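PrgA (Enterococcus faecalis, PDB 6Z9K) provides surface exclusion against unwanted conjugation, reaching far outside the cell and carrying the metal-binding CAP domain described here. Local coordinates at residues P20-D25 and A36-T41; V172-D177 and Y183-S188. All blocks are in the same frame, centred on the assembly; numbering follows the deposited sequence.

Interaction 1: P20-D25 and A36-T41; sequences PKFSAD and ATLEKT
The aromatic ring of Phe-22 meets helix 32-45 at its edge: Leu-38 CD2 lies near the ring plane, 4.4 Å from Phe-22 CD1. The ring also packs edge-to-face with Phe-176, so the side chain is held between two elements of the domain. The flat peptide groups running from Pro-20 to Phe-22 receive the other branch of the leucine. Leu-38 CD1 stands 3.8 Å from Pro-20 O and 3.9 Å from Phe-22 N, a purely van der Waals approach. Leu-38 carries CG anti to the backbone N (chi1 -179°), beside the carbonyl carbon, and from there its methyls part, CD1 meeting the backbone and CD2 the ring edge. Lys-21, with its positive phi of 73°, bends the chain here; its ammonium leaves the contact for a salt bridge with Glu-34. One turn along, Thr-41 OG1 donates to Thr-37 O at 2.8 Å, and Thr-41 N reaches the same oxygen from the opposite face of its plane. Pro-19, Leu-30 and Tyr-26 also touch Leu-38. This is plain structural packing: an irregular N-terminal strip pinned by one buried leucine to a helix that precedes the strands of the CAP domain's three-stranded sheet.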
loop_
_atom_site.group_PDB
_atom_site.type_symbol
_atom_site.label_atom_id
_atom_site.label_comp_id
_atom_site.label_asym_id
_atom_site.label_seq_id
_atom_site.Cartn_x
_atom_site.Cartn_y
_atom_site.Cartn_z
ATOM N N PRO A 20 -8.326 -11.867 -15.976
ATOM C CA PRO A 20 -9.512 -11.490 -16.732
ATOM C C PRO A 20 -10.704 -11.208 -15.829
ATOM O O PRO A 20 -10.823 -11.831 -14.759
ATOM C CB PRO A 20 -9.786 -12.722 -17.618
ATOM C CG PRO A 20 -8.477 -13.469 -17.655
ATOM C CD PRO A 20 -7.874 -13.227 -16.275
ATOM N N LYS A 21 -11.517 -10.233 -16.222
ATOM C CA LYS A 21 -12.759 -9.821 -15.535
ATOM C C LYS A 21 -12.474 -9.069 -14.254
ATOM O O LYS A 21 -13.414 -8.719 -13.562
ATOM C CB LYS A 21 -13.681 -11.004 -15.229
ATOM C CG LYS A 21 -13.974 -11.843 -16.445
ATOM C CD LYS A 21 -15.037 -12.842 -16.130
ATOM C CE LYS A 21 -15.107 -13.907 -17.173
ATOM N NZ LYS A 21 -16.124 -14.938 -16.865
ATOM N N PHE A 22 -11.253 -8.605 -14.042
ATOM C CA PHE A 22 -10.965 -7.764 -12.866
ATOM C C PHE A 22 -11.640 -6.401 -12.988
ATOM O O PHE A 22 -11.725 -5.848 -14.086
ATOM C CB PHE A 22 -9.459 -7.620 -12.665
ATOM C CG PHE A 22 -9.107 -6.984 -11.333
ATOM C CD1 PHE A 22 -9.385 -7.635 -10.140
ATOM C CD2 PHE A 22 -8.501 -5.742 -11.258
ATOM C CE1 PHE A 22 -9.027 -7.079 -8.916
ATOM C CE2 PHE A 22 -8.220 -5.155 -10.029
ATOM C CZ PHE A 22 -8.440 -5.850 -8.877
ATOM N N SER A 23 -12.146 -5.894 -11.863
ATOM C CA SER A 23 -12.719 -4.536 -11.739
ATOM C C SER A 23 -12.700 -4.163 -10.269
ATOM O O SER A 23 -12.453 -5.058 -9.447
ATOM C CB SER A 23 -14.119 -4.464 -12.280
ATOM O OG SER A 23 -14.996 -5.189 -11.443
ATOM N N ALA A 24 -12.885 -2.885 -9.980
ATOM C CA ALA A 24 -12.829 -2.373 -8.603
ATOM C C ALA A 24 -14.007 -2.940 -7.792
ATOM O O ALA A 24 -13.922 -2.900 -6.564
ATOM C CB ALA A 24 -12.829 -0.868 -8.641
ATOM N N ASP A 25 -14.991 -3.547 -8.452
ATOM C CA ASP A 25 -16.211 -4.032 -7.752
ATOM C C ASP A 25 -16.528 -5.439 -8.241
ATOM O O ASP A 25 -17.724 -5.812 -8.302
ATOM C CB ASP A 25 -17.362 -3.042 -7.952
ATOM C CG ASP A 25 -17.696 -2.725 -9.384
ATOM O OD1 ASP A 25 -16.941 -3.187 -10.255
ATOM O OD2 ASP A 25 -18.758 -2.060 -9.626
ATOM N N ALA A 36 -14.587 -17.014 -7.661
ATOM C CA ALA A 36 -13.684 -18.088 -7.212
ATOM C C ALA A 36 -12.565 -18.223 -8.244
ATOM O O ALA A 36 -11.376 -18.374 -7.871
ATOM C CB ALA A 36 -14.436 -19.374 -6.984
ATOM N N THR A 37 -12.937 -18.257 -9.527
ATOM C CA THR A 37 -11.989 -18.470 -10.647
ATOM C C THR A 37 -11.016 -17.300 -10.706
ATOM O O THR A 37 -9.813 -17.528 -10.811
ATOM C CB THR A 37 -12.755 -18.620 -11.973
ATOM O OG1 THR A 37 -13.478 -19.857 -11.940
ATOM C CG2 THR A 37 -11.844 -18.604 -13.167
ATOM N N LEU A 38 -11.519 -16.079 -10.597
ATOM C CA LEU A 38 -10.694 -14.850 -10.650
ATOM C C LEU A 38 -9.661 -14.881 -9.530
ATOM O O LEU A 38 -8.462 -14.549 -9.797
ATOM C CB LEU A 38 -11.557 -13.596 -10.555
ATOM C CG LEU A 38 -10.831 -12.247 -10.616
ATOM C CD1 LEU A 38 -11.748 -11.173 -11.166
ATOM C CD2 LEU A 38 -10.343 -11.806 -9.239
ATOM N N GLU A 39 -10.119 -15.169 -8.313
ATOM C CA GLU A 39 -9.212 -15.091 -7.151
ATOM C C GLU A 39 -8.178 -16.214 -7.256
ATOM O O GLU A 39 -6.973 -15.952 -7.008
ATOM C CB GLU A 39 -10.017 -15.092 -5.865
ATOM C CG GLU A 39 -10.909 -13.892 -5.745
ATOM C CD GLU A 39 -11.539 -13.673 -4.391
ATOM O OE1 GLU A 39 -11.550 -14.654 -3.587
ATOM O OE2 GLU A 39 -12.072 -12.590 -4.196
ATOM N N LYS A 40 -8.583 -17.409 -7.656
ATOM C CA LYS A 40 -7.625 -18.531 -7.744
ATOM C C LYS A 40 -6.568 -18.215 -8.815
ATOM O O LYS A 40 -5.334 -18.385 -8.548
ATOM C CB LYS A 40 -8.352 -19.829 -8.037
ATOM C CG LYS A 40 -7.447 -21.039 -8.154
ATOM C CD LYS A 40 -8.227 -22.251 -8.578
ATOM C CE LYS A 40 -7.347 -23.465 -8.815
ATOM N NZ LYS A 40 -7.297 -24.244 -7.554
ATOM N N THR A 41 -7.006 -17.679 -9.944
ATOM C CA THR A 41 -6.128 -17.324 -11.089
ATOM C C THR A 41 -5.157 -16.236 -10.596
ATOM O O THR A 41 -3.931 -16.301 -10.807
ATOM C CB THR A 41 -6.941 -16.782 -12.275
ATOM O OG1 THR A 41 -7.753 -17.865 -12.728
ATOM C CG2 THR A 41 -6.084 -16.270 -13.409
#

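Interaction 2: V172-D177 and Y183-S188; sequences VNMLFD and YSHLHS
The touch between His-185 and Met-174 comes at the start of a helix that Tyr-183 opens from the N-cap position, its side chain packed on Ile-35. Ser-184 follows, its hydroxyl oxygen lying over one face of the His-185 imidazole, offset toward the rim. His-185 itself meets Met-174 along much of the thioether chain: Met-174 CG comes within 3.6 Å of His-185 CB, and farther out Met-174 CE lies 3.8 Å from His-185 CD2. The two side chains cross obliquely. Met-174 SD sits 4.8 Å from the centre of the His-185 imidazole and 45° off the ring normal, an oblique sulfur-aromatic contact. The methionine gets there because it is extended beyond CG. The ring's ND1 is hydrogen-bonded to Asp-178, which should limit rotation about the CB-CG bond.

Next comes Leu-186, where the backbones approach most closely, the CA atoms of Leu-175 and Leu-186 being 4.9 Å apart. Its backbone N is hydrogen-bonded to the other carboxylate oxygen of Asp-178, so a single aspartate ties down two successive residues of the helix start. Leu-186 CD1 rests 3.5 Å from Leu-175 O and 4.3 Å from Leu-175 CD2, with Tyr-26 and Asp-27 packing around the leucine as well. Past it, His-187 NE2 is hydrogen-bonded to Asp-27, and Ser-188 OG to Asn-145.

The short helical segments are nearly perpendicular, with a crossing angle of -95° and axes 7.8 Å apart. Their packing backs the magnesium site, to which His-185 and Leu-146 belong, consistent with the histidine-lined metal cavity known from CAP proteins.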
loop_
_atom_site.group_PDB
_atom_site.type_symbol
_atom_site.label_atom_id
_atom_site.label_comp_id
_atom_site.label_asym_id
_atom_site.label_seq_id
_atom_site.Cartn_x
_atom_site.Cartn_y
_atom_site.Cartn_z
ATOM N N VAL A 172 -1.453 -7.778 -3.185
ATOM C CA VAL A 172 -2.031 -8.937 -3.927
ATOM C C VAL A 172 -3.186 -9.472 -3.098
ATOM O O VAL A 172 -4.248 -9.776 -3.658
ATOM C CB VAL A 172 -0.957 -9.985 -4.231
ATOM C CG1 VAL A 172 -1.497 -11.323 -4.613
ATOM C CG2 VAL A 172 0.016 -9.462 -5.279
ATOM N N ASN A 173 -2.970 -9.604 -1.806
ATOM C CA ASN A 173 -3.992 -10.202 -0.918
ATOM C C ASN A 173 -5.195 -9.276 -0.795
ATOM O O ASN A 173 -6.337 -9.826 -0.726
ATOM C CB ASN A 173 -3.381 -10.541 0.444
ATOM C CG ASN A 173 -2.554 -11.805 0.406
ATOM O OD1 ASN A 173 -2.592 -12.588 -0.555
ATOM N ND2 ASN A 173 -1.798 -11.989 1.490
ATOM N N MET A 174 -4.990 -7.976 -0.796
ATOM C CA MET A 174 -6.093 -7.028 -0.678
ATOM C C MET A 174 -6.856 -6.935 -2.002
ATOM O O MET A 174 -8.062 -6.801 -1.958
ATOM C CB MET A 174 -5.599 -5.664 -0.242
ATOM C CG MET A 174 -5.185 -5.680 1.219
ATOM S SD MET A 174 -4.530 -4.058 1.727
ATOM C CE MET A 174 -4.436 -4.327 3.493
ATOM N N LEU A 175 -6.161 -7.011 -3.139
ATOM C CA LEU A 175 -6.860 -6.916 -4.450
ATOM C C LEU A 175 -7.572 -8.230 -4.791
ATOM O O LEU A 175 -8.593 -8.140 -5.488
ATOM C CB LEU A 175 -5.839 -6.579 -5.528
ATOM C CG LEU A 175 -5.191 -5.224 -5.379
ATOM C CD1 LEU A 175 -4.035 -5.084 -6.361
ATOM C CD2 LEU A 175 -6.169 -4.112 -5.617
ATOM N N PHE A 176 -7.061 -9.396 -4.412
ATOM C CA PHE A 176 -7.568 -10.682 -4.954
ATOM C C PHE A 176 -8.016 -11.685 -3.897
ATOM O O PHE A 176 -8.461 -12.762 -4.300
ATOM C CB PHE A 176 -6.525 -11.334 -5.864
ATOM C CG PHE A 176 -5.951 -10.419 -6.889
ATOM C CD1 PHE A 176 -6.769 -9.755 -7.806
ATOM C CD2 PHE A 176 -4.583 -10.304 -7.018
ATOM C CE1 PHE A 176 -6.212 -8.916 -8.757
ATOM C CE2 PHE A 176 -4.043 -9.461 -7.962
ATOM C CZ PHE A 176 -4.844 -8.783 -8.850
ATOM N N ASP A 177 -7.865 -11.394 -2.594
ATOM C CA ASP A 177 -8.208 -12.405 -1.573
ATOM C C ASP A 177 -8.840 -11.712 -0.384
ATOM O O ASP A 177 -8.574 -12.139 0.742
ATOM C CB ASP A 177 -6.993 -13.242 -1.200
ATOM C CG ASP A 177 -7.376 -14.477 -0.434
ATOM O OD1 ASP A 177 -8.532 -14.932 -0.610
ATOM O OD2 ASP A 177 -6.516 -14.954 0.312
ATOM N N TYR A 183 -14.353 -7.415 1.233
ATOM C CA TYR A 183 -13.770 -6.587 0.151
ATOM C C TYR A 183 -13.619 -5.119 0.523
ATOM O O TYR A 183 -13.471 -4.328 -0.389
ATOM C CB TYR A 183 -14.643 -6.787 -1.094
ATOM C CG TYR A 183 -14.618 -8.220 -1.572
ATOM C CD1 TYR A 183 -13.507 -8.713 -2.232
ATOM C CD2 TYR A 183 -15.650 -9.095 -1.314
ATOM C CE1 TYR A 183 -13.422 -10.030 -2.643
ATOM C CE2 TYR A 183 -15.593 -10.419 -1.747
ATOM C CZ TYR A 183 -14.471 -10.890 -2.416
ATOM O OH TYR A 183 -14.388 -12.202 -2.793
ATOM N N SER A 184 -13.501 -4.771 1.814
ATOM C CA SER A 184 -13.277 -3.352 2.192
ATOM C C SER A 184 -11.949 -2.847 1.629
ATOM O O SER A 184 -11.848 -1.648 1.252
ATOM C CB SER A 184 -13.351 -3.186 3.679
ATOM O OG SER A 184 -12.441 -4.067 4.263
ATOM N N HIS A 185 -10.909 -3.672 1.624
ATOM C CA HIS A 185 -9.573 -3.196 1.166
ATOM C C HIS A 185 -9.499 -3.087 -0.356
ATOM O O HIS A 185 -8.952 -2.109 -0.886
ATOM C CB HIS A 185 -8.469 -4.152 1.583
ATOM C CG HIS A 185 -8.497 -4.388 3.042
ATOM N ND1 HIS A 185 -9.073 -5.517 3.587
ATOM C CD2 HIS A 185 -8.160 -3.586 4.066
ATOM C CE1 HIS A 185 -9.042 -5.420 4.918
ATOM N NE2 HIS A 185 -8.474 -4.243 5.249
ATOM N N LEU A 186 -10.054 -4.066 -1.039
ATOM C CA LEU A 186 -10.227 -3.938 -2.514
ATOM C C LEU A 186 -10.880 -2.585 -2.835
ATOM O O LEU A 186 -10.350 -1.810 -3.703
ATOM C CB LEU A 186 -11.045 -5.101 -3.058
ATOM C CG LEU A 186 -11.514 -4.914 -4.498
ATOM C CD1 LEU A 186 -10.358 -5.075 -5.448
ATOM C CD2 LEU A 186 -12.620 -5.903 -4.830
ATOM N N HIS A 187 -12.039 -2.295 -2.223
ATOM C CA HIS A 187 -12.806 -1.075 -2.529
ATOM C C HIS A 187 -12.011 0.167 -2.154
ATOM O O HIS A 187 -12.011 1.161 -2.897
ATOM C CB HIS A 187 -14.161 -1.119 -1.808
ATOM C CG HIS A 187 -14.980 -2.281 -2.246
ATOM N ND1 HIS A 187 -16.048 -2.740 -1.503
ATOM C CD2 HIS A 187 -14.836 -3.120 -3.298
ATOM C CE1 HIS A 187 -16.554 -3.795 -2.093
ATOM N NE2 HIS A 187 -15.847 -4.051 -3.217
ATOM N N SER A 188 -11.303 0.110 -1.027
ATOM C CA SER A 188 -10.550 1.275 -0.586
ATOM C C SER A 188 -9.355 1.586 -1.489
ATOM O O SER A 188 -9.145 2.741 -1.854
ATOM C CB SER A 188 -10.133 1.068 0.844
ATOM O OG SER A 188 -9.431 2.210 1.266
#

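Overall arrangement
The pair illustrates how burial and chemistry change between the periphery of a domain and its metal site. Interaction 1 is partly buried, its centre about 19 Å from the centre of the chain, and joins a loop to a helix; interaction 2, its centre about 11 Å from the same point, is buried and packs two helices together. Both lack hydrogen bonds between their own segments. In the first, leucine methyls rest on backbone and a ring edge; in the second, a thioether lies against the imidazole of a magnesium residue. They also touch each other: Glu-39 OE2 lies 2.7 Å from Tyr-183 OH in a probable hydrogen bond. Tyr-26 packs against both Leu-38 and Leu-186, joining the two apolar clusters.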